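Local coordinates for protein neutral ceramidase (Pseudomonas aeruginosa, PDB 2ZXC) that hydrolyses the N-acyl bond of ceramides to give sphingosine and free fatty acid, using a zinc ion, and can also run the reaction in reverse, at residues V414-R419 with S447-R452; S161-L166 with Y455-Y460; Q317-C322 with G468-A473. All coordinates share one frame; numbering follows the deposited sequence.

Contact 1: V414-R419 with S447-R452; sequences VMAGVR and SYVTTR. With ZN (zinc ion), chain C; 2ED (N-[(1R,2R,3E)-2-hydroxy-1-(hydroxymethyl)heptadec-3-en-1-yl]acetamide), chain D.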
loop_
_atom_site.group_PDB
_atom_site.type_symbol
_atom_site.label_atom_id
_atom_site.label_comp_id
_atom_site.label_asym_id
_atom_site.label_seq_id
_atom_site.Cartn_x
_atom_site.Cartn_y
_atom_site.Cartn_z
ATOM N N VAL A 414 8.202 -12.125 -10.139
ATOM C CA VAL A 414 7.539 -12.308 -11.419
ATOM C C VAL A 414 7.184 -13.774 -11.668
ATOM O O VAL A 414 6.010 -14.116 -11.810
ATOM C CB VAL A 414 8.429 -11.804 -12.571
ATOM C CG1 VAL A 414 7.779 -12.118 -13.899
ATOM C CG2 VAL A 414 8.655 -10.305 -12.436
ATOM N N MET A 415 8.193 -14.643 -11.697
ATOM C CA MET A 415 7.948 -16.056 -11.964
ATOM C C MET A 415 7.163 -16.791 -10.887
ATOM O O MET A 415 6.426 -17.731 -11.197
ATOM C CB MET A 415 9.261 -16.786 -12.248
ATOM C CG MET A 415 9.914 -16.386 -13.572
ATOM S SD MET A 415 8.724 -16.234 -14.951
ATOM C CE MET A 415 7.980 -17.811 -14.938
ATOM N N ALA A 416 7.310 -16.380 -9.628
ATOM C CA ALA A 416 6.561 -17.019 -8.545
ATOM C C ALA A 416 5.070 -16.800 -8.799
ATOM O O ALA A 416 4.248 -17.692 -8.582
ATOM C CB ALA A 416 6.947 -16.414 -7.195
ATOM N N GLY A 417 4.727 -15.603 -9.257
ATOM C CA GLY A 417 3.335 -15.299 -9.536
ATOM C C GLY A 417 2.881 -15.895 -10.857
ATOM O O GLY A 417 1.777 -16.433 -10.960
ATOM N N VAL A 418 3.729 -15.802 -11.876
ATOM C CA VAL A 418 3.375 -16.342 -13.180
ATOM C C VAL A 418 2.992 -17.813 -13.076
ATOM O O VAL A 418 1.945 -18.213 -13.584
ATOM C CB VAL A 418 4.528 -16.181 -14.183
ATOM C CG1 VAL A 418 4.206 -16.918 -15.485
ATOM C CG2 VAL A 418 4.759 -14.701 -14.456
ATOM N N ARG A 419 3.832 -18.610 -12.414
ATOM C CA ARG A 419 3.564 -20.035 -12.251
ATOM C C ARG A 419 2.216 -20.291 -11.586
ATOM O O ARG A 419 1.474 -21.181 -12.004
ATOM C CB ARG A 419 4.675 -20.703 -11.433
ATOM C CG ARG A 419 5.975 -20.835 -12.195
ATOM C CD ARG A 419 7.068 -21.475 -11.363
ATOM N NE ARG A 419 8.295 -21.589 -12.146
ATOM C CZ ARG A 419 9.419 -22.143 -11.713
ATOM N NH1 ARG A 419 10.471 -22.189 -12.520
ATOM N NH2 ARG A 419 9.496 -22.650 -10.484
ATOM N N SER A 447 6.014 -11.376 3.945
ATOM C CA SER A 447 7.253 -11.158 3.228
ATOM C C SER A 447 7.272 -11.595 1.775
ATOM O O SER A 447 6.305 -11.378 1.037
ATOM C CB SER A 447 8.404 -11.811 3.992
ATOM O OG SER A 447 8.540 -11.219 5.275
ATOM N N TYR A 448 8.369 -12.227 1.370
ATOM C CA TYR A 448 8.547 -12.628 -0.018
ATOM C C TYR A 448 8.357 -14.081 -0.412
ATOM O O TYR A 448 8.534 -15.005 0.383
ATOM C CB TYR A 448 9.928 -12.190 -0.499
ATOM C CG TYR A 448 10.095 -10.697 -0.611
ATOM C CD1 TYR A 448 10.294 -9.902 0.519
ATOM C CD2 TYR A 448 10.058 -10.077 -1.855
ATOM C CE1 TYR A 448 10.459 -8.516 0.397
ATOM C CE2 TYR A 448 10.214 -8.707 -1.984
ATOM C CZ TYR A 448 10.420 -7.939 -0.866
ATOM O OH TYR A 448 10.650 -6.601 -1.044
ATOM N N VAL A 449 8.004 -14.262 -1.676
ATOM C CA VAL A 449 7.817 -15.584 -2.237
ATOM C C VAL A 449 8.641 -15.661 -3.511
ATOM O O VAL A 449 8.494 -14.857 -4.436
ATOM C CB VAL A 449 6.350 -15.878 -2.567
ATOM C CG1 VAL A 449 6.239 -17.289 -3.121
ATOM C CG2 VAL A 449 5.489 -15.732 -1.319
ATOM N N THR A 450 9.532 -16.636 -3.540
ATOM C CA THR A 450 10.399 -16.831 -4.676
ATOM C C THR A 450 10.213 -18.259 -5.187
ATOM O O THR A 450 9.757 -19.130 -4.446
ATOM C CB THR A 450 11.851 -16.573 -4.241
ATOM O OG1 THR A 450 12.709 -16.655 -5.375
ATOM C CG2 THR A 450 12.284 -17.581 -3.201
ATOM N N THR A 451 10.517 -18.499 -6.459
ATOM C CA THR A 451 10.391 -19.853 -6.989
ATOM C C THR A 451 11.504 -20.687 -6.369
ATOM O O THR A 451 12.494 -20.139 -5.883
ATOM C CB THR A 451 10.579 -19.906 -8.511
ATOM O OG1 THR A 451 11.908 -19.488 -8.837
ATOM C CG2 THR A 451 9.572 -19.016 -9.211
ATOM N N ARG A 452 11.348 -22.006 -6.383
ATOM C CA ARG A 452 12.376 -22.873 -5.831
ATOM C C ARG A 452 13.747 -22.484 -6.390
ATOM O O ARG A 452 14.723 -22.403 -5.647
ATOM C CB ARG A 452 12.093 -24.333 -6.179
ATOM C CG ARG A 452 13.189 -25.294 -5.702
ATOM C CD ARG A 452 13.234 -25.308 -4.186
ATOM N NE ARG A 452 14.343 -26.079 -3.632
ATOM C CZ ARG A 452 15.544 -25.577 -3.362
ATOM N NH1 ARG A 452 16.481 -26.356 -2.849
ATOM N NH2 ARG A 452 15.809 -24.297 -3.611
HETATM ZN ZN ZN C . 8.732 -5.145 -1.357
HETATM O O2 2ED D . 12.331 -4.356 0.318
HETATM O O3 2ED D . 14.854 -1.721 3.093
HETATM O O1 2ED D . 15.556 -4.953 0.207
HETATM C C1 2ED D . 14.550 -2.913 1.015
HETATM C C2 2ED D . 15.714 -3.531 0.249
HETATM C C3 2ED D . 17.011 -3.188 0.944
HETATM C C4 2ED D . 18.028 -4.044 0.913
HETATM C C5 2ED D . 17.886 -5.358 0.182
HETATM C C6 2ED D . 19.148 -6.174 0.359
HETATM C C18 2ED D . 12.534 -3.309 -0.274
HETATM C C19 2ED D . 11.617 -2.806 -1.349
HETATM N N 2ED D . 13.585 -2.537 -0.007
HETATM C C 2ED D . 14.962 -1.600 1.670
HETATM O O HOH W 1 9.662 -3.929 -0.182
#
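Thr451 presses its methyl onto the first turn of helix 414-428, beside the two-stranded parallel pairing of strands 411-412 and 448-449 that lies next to the zinc site. Thr451 CG2 approaches the helix backbone rather than a side-chain tip: it is 3.5 Å from Ala416 N and 3.7 Å from Met415 C. On its other flank, Arg419 crosses Thr451 at about a right angle. Its guanidinium offers a face to the threonine, with CG2 3.7 Å above the plane and displaced toward the rim, while NH2 comes to 3.5 Å from Thr451 CB. The straight run of Arg419 from CG to NE (chi2 179°, chi3 180°) is what carries the group this far. One turn back, Ala416 CB rests 3.5 Å from Val449 O, and its apolar contact with Val449 CG1 is looser at 4.2 Å.

Polar groups outside the methyl contact fix both partners. Arg419 is held by salt bridges to Glu453 and Asp170. Thr451 is the N-cap of helix 452-457, its OG1 capping a backbone N of that helix and also bonding Asn168; chi1 of 63° sets OG1 between the backbone N and carbonyl carbon, which turns CG2 toward helix 414-428. Val449 is joined by backbone hydrogen bonds to Glu411 and Thr413, tying this strand to a zinc ligand. The zinc is completed by His97, His204, Glu411 and a water. Tyr448 OH, which also bonds Arg160, reaches the zinc at 2.4 Å. From Tyr448 OH to 2ED O2 of the bound ceramide analogue is 3.1 Å.

Contact 2: S161-L166 with Y455-Y460; sequences SLLSHL and YAAQEY. With 2ED (N-[(1R,2R,3E)-2-hydroxy-1-(hydroxymethyl)heptadec-3-en-1-yl]acetamide), chain D.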
loop_
_atom_site.group_PDB
_atom_site.type_symbol
_atom_site.label_atom_id
_atom_site.label_comp_id
_atom_site.label_asym_id
_atom_site.label_seq_id
_atom_site.Cartn_x
_atom_site.Cartn_y
_atom_site.Cartn_z
ATOM N N SER A 161 16.592 -8.281 -9.275
ATOM C CA SER A 161 17.296 -9.519 -8.974
ATOM C C SER A 161 17.327 -10.397 -10.228
ATOM O O SER A 161 16.887 -11.544 -10.213
ATOM C CB SER A 161 16.604 -10.248 -7.822
ATOM O OG SER A 161 16.592 -9.443 -6.650
ATOM N N LEU A 162 17.862 -9.843 -11.313
ATOM C CA LEU A 162 17.938 -10.553 -12.589
ATOM C C LEU A 162 18.620 -11.915 -12.467
ATOM O O LEU A 162 18.156 -12.902 -13.031
ATOM C CB LEU A 162 18.690 -9.709 -13.620
ATOM C CG LEU A 162 18.018 -9.437 -14.967
ATOM C CD1 LEU A 162 19.097 -9.161 -15.995
ATOM C CD2 LEU A 162 17.177 -10.624 -15.412
ATOM N N LEU A 163 19.723 -11.964 -11.730
ATOM C CA LEU A 163 20.458 -13.209 -11.554
ATOM C C LEU A 163 19.546 -14.364 -11.146
ATOM O O LEU A 163 19.619 -15.448 -11.714
ATOM C CB LEU A 163 21.568 -13.026 -10.514
ATOM C CG LEU A 163 22.273 -14.317 -10.091
ATOM C CD1 LEU A 163 23.773 -14.101 -10.030
ATOM C CD2 LEU A 163 21.736 -14.769 -8.744
ATOM N N SER A 164 18.684 -14.127 -10.165
ATOM C CA SER A 164 17.774 -15.160 -9.690
ATOM C C SER A 164 16.689 -15.448 -10.716
ATOM O O SER A 164 16.330 -16.597 -10.953
ATOM C CB SER A 164 17.118 -14.719 -8.378
ATOM O OG SER A 164 18.100 -14.443 -7.399
ATOM N N HIS A 165 16.161 -14.385 -11.311
ATOM C CA HIS A 165 15.101 -14.508 -12.300
ATOM C C HIS A 165 15.489 -15.420 -13.466
ATOM O O HIS A 165 14.697 -16.257 -13.899
ATOM C CB HIS A 165 14.727 -13.121 -12.839
ATOM C CG HIS A 165 13.692 -13.154 -13.920
ATOM N ND1 HIS A 165 12.371 -13.466 -13.678
ATOM C CD2 HIS A 165 13.792 -12.954 -15.256
ATOM C CE1 HIS A 165 11.704 -13.456 -14.818
ATOM N NE2 HIS A 165 12.543 -13.150 -15.791
ATOM N N LEU A 166 16.707 -15.255 -13.967
ATOM C CA LEU A 166 17.178 -16.050 -15.096
ATOM C C LEU A 166 17.466 -17.503 -14.730
ATOM O O LEU A 166 17.847 -18.302 -15.587
ATOM C CB LEU A 166 18.429 -15.406 -15.700
ATOM C CG LEU A 166 18.274 -13.929 -16.076
ATOM C CD1 LEU A 166 19.599 -13.406 -16.616
ATOM C CD2 LEU A 166 17.170 -13.758 -17.118
ATOM N N TYR A 455 14.954 -19.133 -5.080
ATOM C CA TYR A 455 15.259 -19.319 -3.671
ATOM C C TYR A 455 16.672 -19.865 -3.508
ATOM O O TYR A 455 17.399 -19.446 -2.611
ATOM C CB TYR A 455 14.263 -20.289 -3.042
ATOM C CG TYR A 455 14.456 -20.514 -1.558
ATOM C CD1 TYR A 455 13.766 -19.751 -0.622
ATOM C CD2 TYR A 455 15.315 -21.509 -1.090
ATOM C CE1 TYR A 455 13.917 -19.973 0.749
ATOM C CE2 TYR A 455 15.475 -21.741 0.285
ATOM C CZ TYR A 455 14.769 -20.968 1.191
ATOM O OH TYR A 455 14.908 -21.193 2.540
ATOM N N ALA A 456 17.048 -20.801 -4.376
ATOM C CA ALA A 456 18.371 -21.431 -4.331
ATOM C C ALA A 456 19.509 -20.436 -4.479
ATOM O O ALA A 456 20.609 -20.677 -3.988
ATOM C CB ALA A 456 18.487 -22.499 -5.414
ATOM N N ALA A 457 19.251 -19.326 -5.164
ATOM C CA ALA A 457 20.273 -18.304 -5.365
ATOM C C ALA A 457 20.348 -17.387 -4.148
ATOM O O ALA A 457 21.317 -16.656 -3.959
ATOM C CB ALA A 457 19.960 -17.494 -6.603
ATOM N N GLN A 458 19.305 -17.425 -3.334
ATOM C CA GLN A 458 19.227 -16.618 -2.127
ATOM C C GLN A 458 19.556 -15.134 -2.251
ATOM O O GLN A 458 20.322 -14.589 -1.450
ATOM C CB GLN A 458 20.077 -17.239 -1.016
ATOM C CG GLN A 458 19.370 -18.367 -0.301
ATOM C CD GLN A 458 18.113 -17.897 0.405
ATOM O OE1 GLN A 458 18.178 -17.195 1.413
ATOM N NE2 GLN A 458 16.961 -18.278 -0.127
ATOM N N GLU A 459 18.999 -14.477 -3.262
ATOM C CA GLU A 459 19.204 -13.047 -3.359
ATOM C C GLU A 459 18.194 -12.507 -2.350
ATOM O O GLU A 459 17.496 -13.282 -1.698
ATOM C CB GLU A 459 18.924 -12.528 -4.774
ATOM C CG GLU A 459 20.103 -12.749 -5.731
ATOM C CD GLU A 459 19.996 -11.937 -7.016
ATOM O OE1 GLU A 459 19.109 -12.236 -7.847
ATOM O OE2 GLU A 459 20.801 -10.995 -7.192
ATOM N N TYR A 460 18.106 -11.193 -2.215
ATOM C CA TYR A 460 17.197 -10.604 -1.246
ATOM C C TYR A 460 15.817 -11.260 -1.085
ATOM O O TYR A 460 15.423 -11.598 0.027
ATOM C CB TYR A 460 17.002 -9.120 -1.548
ATOM C CG TYR A 460 16.108 -8.446 -0.542
ATOM C CD1 TYR A 460 16.589 -8.088 0.718
ATOM C CD2 TYR A 460 14.773 -8.195 -0.833
ATOM C CE1 TYR A 460 15.755 -7.493 1.665
ATOM C CE2 TYR A 460 13.933 -7.603 0.102
ATOM C CZ TYR A 460 14.429 -7.255 1.347
ATOM O OH TYR A 460 13.594 -6.663 2.270
HETATM O O2 2ED D . 12.331 -4.356 0.318
HETATM O O3 2ED D . 14.854 -1.721 3.093
HETATM O O1 2ED D . 15.556 -4.953 0.207
HETATM C C1 2ED D . 14.550 -2.913 1.015
HETATM C C2 2ED D . 15.714 -3.531 0.249
HETATM C C3 2ED D . 17.011 -3.188 0.944
HETATM C C4 2ED D . 18.028 -4.044 0.913
HETATM C C5 2ED D . 17.886 -5.358 0.182
HETATM C C6 2ED D . 19.148 -6.174 0.359
HETATM C C18 2ED D . 12.534 -3.309 -0.274
HETATM C C19 2ED D . 11.617 -2.806 -1.349
HETATM N N 2ED D . 13.585 -2.537 -0.007
HETATM C C 2ED D . 14.962 -1.600 1.670
HETATM O O HOH W 2 21.135 -10.128 -9.742
HETATM O O HOH W 3 16.675 -15.240 -4.681
#
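The carboxylate of Glu459 lies against the single turn 162-165, where Ser164 N meets OE1 from above the carboxylate plane, 41° out of it. Two other flat groups belong to 455-460. Over the centre of one face of the Tyr455 ring lies Gln458 NE2, 3.4 Å above the plane, and that same nitrogen bonds Tyr455 O at 2.8 Å. Gln458 N shares this carbonyl, so two donors hold the chain at Gln458, whose phi is positive. The Tyr460 ring packs edge-to-face with Tyr448 and has the ceramide analogue on one face, C2 standing 4.1 Å above the plane and displaced toward the rim; closer approaches are doubtful.

The bond from Ser164 N to Glu459 OE1 is 3.0 Å long and bent to 140° at the hydrogen; Ser164 OG donates to the same oxygen, though the modelled separation is so short that its exact length is doubtful. At Glu459 OE2 a water donates over 2.7 Å and in turn accepts from Leu163 N, so the carboxylate serves two successive amides, one directly and one through water. A second water donates to Ser164 OG and accepts from Glu459 N. Leu163 CD2 flanks the acid at 3.7 Å from Glu459 CD and continues to Ala457 CB at 3.9 Å.

Extended at chi2 (-165°), Glu459 spans from the N-cap of helix 460-463 to helix 162-165. Ser161 OG adds a bond to Glu461. A glutamate carboxylate accepting from the N-terminal amides of a short helix thus joins 162-165 to the junction between helices 452-457 and 460-463, beside the zinc-containing ceramide site.

Contact 3: Q317-C322 with G468-A473; sequences QPRQLC and GPWTQA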
loop_
_atom_site.group_PDB
_atom_site.type_symbol
_atom_site.label_atom_id
_atom_site.label_comp_id
_atom_site.label_asym_id
_atom_site.label_seq_id
_atom_site.Cartn_x
_atom_site.Cartn_y
_atom_site.Cartn_z
ATOM N N GLN A 317 8.796 -35.412 -4.477
ATOM C CA GLN A 317 8.740 -35.968 -3.127
ATOM C C GLN A 317 7.935 -35.064 -2.197
ATOM O O GLN A 317 7.975 -33.843 -2.320
ATOM C CB GLN A 317 10.157 -36.138 -2.569
ATOM C CG GLN A 317 10.954 -37.235 -3.247
ATOM C CD GLN A 317 10.412 -38.622 -2.944
ATOM O OE1 GLN A 317 10.730 -39.590 -3.637
ATOM N NE2 GLN A 317 9.597 -38.728 -1.896
ATOM N N PRO A 318 7.190 -35.657 -1.253
ATOM C CA PRO A 318 6.386 -34.863 -0.314
ATOM C C PRO A 318 7.255 -33.917 0.518
ATOM O O PRO A 318 8.395 -34.236 0.845
ATOM C CB PRO A 318 5.711 -35.927 0.553
ATOM C CG PRO A 318 5.609 -37.114 -0.379
ATOM C CD PRO A 318 6.956 -37.099 -1.062
ATOM N N ARG A 319 6.712 -32.749 0.850
ATOM C CA ARG A 319 7.439 -31.773 1.662
ATOM C C ARG A 319 6.508 -31.078 2.628
ATOM O O ARG A 319 5.290 -31.081 2.453
ATOM C CB ARG A 319 8.082 -30.690 0.796
ATOM C CG ARG A 319 8.927 -31.187 -0.336
ATOM C CD ARG A 319 10.128 -31.948 0.157
ATOM N NE ARG A 319 11.055 -32.174 -0.942
ATOM C CZ ARG A 319 12.344 -31.887 -0.880
ATOM N NH1 ARG A 319 12.847 -31.372 0.234
ATOM N NH2 ARG A 319 13.122 -32.087 -1.933
ATOM N N GLN A 320 7.105 -30.473 3.645
ATOM C CA GLN A 320 6.374 -29.710 4.642
ATOM C C GLN A 320 7.090 -28.380 4.754
ATOM O O GLN A 320 8.318 -28.328 4.778
ATOM C CB GLN A 320 6.375 -30.423 5.997
ATOM C CG GLN A 320 5.420 -31.601 6.060
ATOM C CD GLN A 320 5.288 -32.186 7.451
ATOM O OE1 GLN A 320 4.420 -33.023 7.700
ATOM N NE2 GLN A 320 6.149 -31.753 8.365
ATOM N N LEU A 321 6.316 -27.303 4.792
ATOM C CA LEU A 321 6.861 -25.957 4.910
ATOM C C LEU A 321 7.674 -25.829 6.198
ATOM O O LEU A 321 7.342 -26.449 7.204
ATOM C CB LEU A 321 5.707 -24.954 4.931
ATOM C CG LEU A 321 5.579 -23.887 3.846
ATOM C CD1 LEU A 321 6.024 -24.419 2.496
ATOM C CD2 LEU A 321 4.137 -23.418 3.807
ATOM N N CYS A 322 8.735 -25.029 6.168
ATOM C CA CYS A 322 9.546 -24.818 7.362
ATOM C C CYS A 322 8.875 -23.708 8.159
ATOM O O CYS A 322 8.033 -22.979 7.628
ATOM C CB CYS A 322 10.959 -24.323 7.009
ATOM S SG CYS A 322 11.706 -24.898 5.465
ATOM N N GLY A 468 10.811 -21.422 3.668
ATOM C CA GLY A 468 11.649 -22.389 2.985
ATOM C C GLY A 468 11.556 -22.384 1.470
ATOM O O GLY A 468 10.748 -21.656 0.889
ATOM N N PRO A 469 12.366 -23.223 0.807
ATOM C CA PRO A 469 12.422 -23.349 -0.649
ATOM C C PRO A 469 11.108 -23.689 -1.344
ATOM O O PRO A 469 10.925 -23.368 -2.528
ATOM C CB PRO A 469 13.482 -24.433 -0.856
ATOM C CG PRO A 469 13.286 -25.323 0.349
ATOM C CD PRO A 469 13.159 -24.287 1.454
ATOM N N TRP A 470 10.194 -24.326 -0.618
ATOM C CA TRP A 470 8.921 -24.724 -1.214
ATOM C C TRP A 470 7.746 -23.818 -0.897
ATOM O O TRP A 470 6.593 -24.214 -1.049
ATOM C CB TRP A 470 8.595 -26.163 -0.816
ATOM C CG TRP A 470 9.672 -27.090 -1.247
ATOM C CD1 TRP A 470 10.530 -27.783 -0.442
ATOM C CD2 TRP A 470 10.070 -27.358 -2.592
ATOM N NE1 TRP A 470 11.445 -28.465 -1.208
ATOM C CE2 TRP A 470 11.186 -28.223 -2.532
ATOM C CE3 TRP A 470 9.594 -26.952 -3.847
ATOM C CZ2 TRP A 470 11.844 -28.689 -3.684
ATOM C CZ3 TRP A 470 10.250 -27.414 -4.998
ATOM C CH2 TRP A 470 11.363 -28.276 -4.901
ATOM N N THR A 471 8.042 -22.598 -0.463
ATOM C CA THR A 471 6.998 -21.638 -0.148
ATOM C C THR A 471 6.156 -21.358 -1.393
ATOM O O THR A 471 4.931 -21.334 -1.332
ATOM C CB THR A 471 7.598 -20.312 0.328
ATOM O OG1 THR A 471 8.348 -20.534 1.530
ATOM C CG2 THR A 471 6.491 -19.290 0.588
ATOM N N GLN A 472 6.825 -21.145 -2.520
ATOM C CA GLN A 472 6.135 -20.858 -3.772
ATOM C C GLN A 472 5.213 -22.011 -4.129
ATOM O O GLN A 472 4.059 -21.793 -4.489
ATOM C CB GLN A 472 7.149 -20.622 -4.892
ATOM C CG GLN A 472 6.573 -20.031 -6.177
ATOM C CD GLN A 472 5.819 -21.052 -7.011
ATOM O OE1 GLN A 472 6.222 -22.214 -7.105
ATOM N NE2 GLN A 472 4.728 -20.619 -7.637
ATOM N N ALA A 473 5.721 -23.235 -4.004
ATOM C CA ALA A 473 4.944 -24.430 -4.311
ATOM C C ALA A 473 3.695 -24.519 -3.435
ATOM O O ALA A 473 2.617 -24.863 -3.917
ATOM C CB ALA A 473 5.807 -25.683 -4.123
HETATM O O HOH W 4 14.455 -29.495 -0.098
#
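Cys322 and Gly468 bring their backbones to 5.4 Å, CA to CA, at the point where a type I turn from Gly468 to Thr471 leads into helix 471-488. The turn is doubly fastened at Gly468 O, which accepts from Thr471 N and, over 2.7 Å, from Thr471 OG1. The sulfur of Cys322 lies where a side chain on Gly468, with its positive phi of 98°, would have to point; the absence of one is what lets Cys322 SG come to 3.5 Å from Gly468 CA. That sulfur belongs to the disulfide with Cys370, so the covalent link is packed on the turn.

Farther along, Arg319 lies over Trp470 and crosses it obliquely. Its CG, beside the backbone N, stands over the five-membered ring, 4.0 Å from the centroid and 23° off the normal, a CH-pi contact. The bend at chi2 carries CD and the guanidinium on past NE1, so that Trp470 NE1 is 3.4 Å above the centre of one guanidinium face; the planes are nevertheless 53° apart, so this is no parallel stack. A water lies near both Arg319 NH1 and Trp470 NE1, but its bonds are weak. The firm polar partner of Arg319 is Asp315, through a salt bridge at NH2, while Gln317 O lies in the guanidinium plane at its edge. Leu321 CD1 reaches the backbone where the turn enters the helix, 3.6 Å from Trp470 O and 4.0 Å from Thr471 CA.

Trp470 is sandwiched, since Arg452 of helix 452-457 makes a cation-pi contact from the opposite side of the indole. Strand 319-320 pairs antiparallel with strand 308-309, whose Ile309 touches Leu321, Trp470 and Ala473, and Gln472 packs on Arg419 and Ile420 of helix 414-428.

Overall arrangement
All three contacts lie within the N-terminal ceramidase region, on the same side of the chain's centre. Centres of contacts 1 and 2 are about 11 Å apart, 1 and 3 about 13 Å, and 2 and 3 about 17 Å. Their second segments follow closely in sequence, 447-452, 455-460 and 468-473, running through helix 452-457 to the start of helix 471-488. Contact 1 is nested in the loops closed by contacts 2 and 3, which cross each other. Tyr455 packs on Gly468 and Pro469; Gln472 NE2 hydrogen-bonds Ala416 O. Residues 447-473 thus join 161-166, 317-322 and 414-419, with contacts 1 and 2 both touching the bound ceramide analogue and contact 3 farther out.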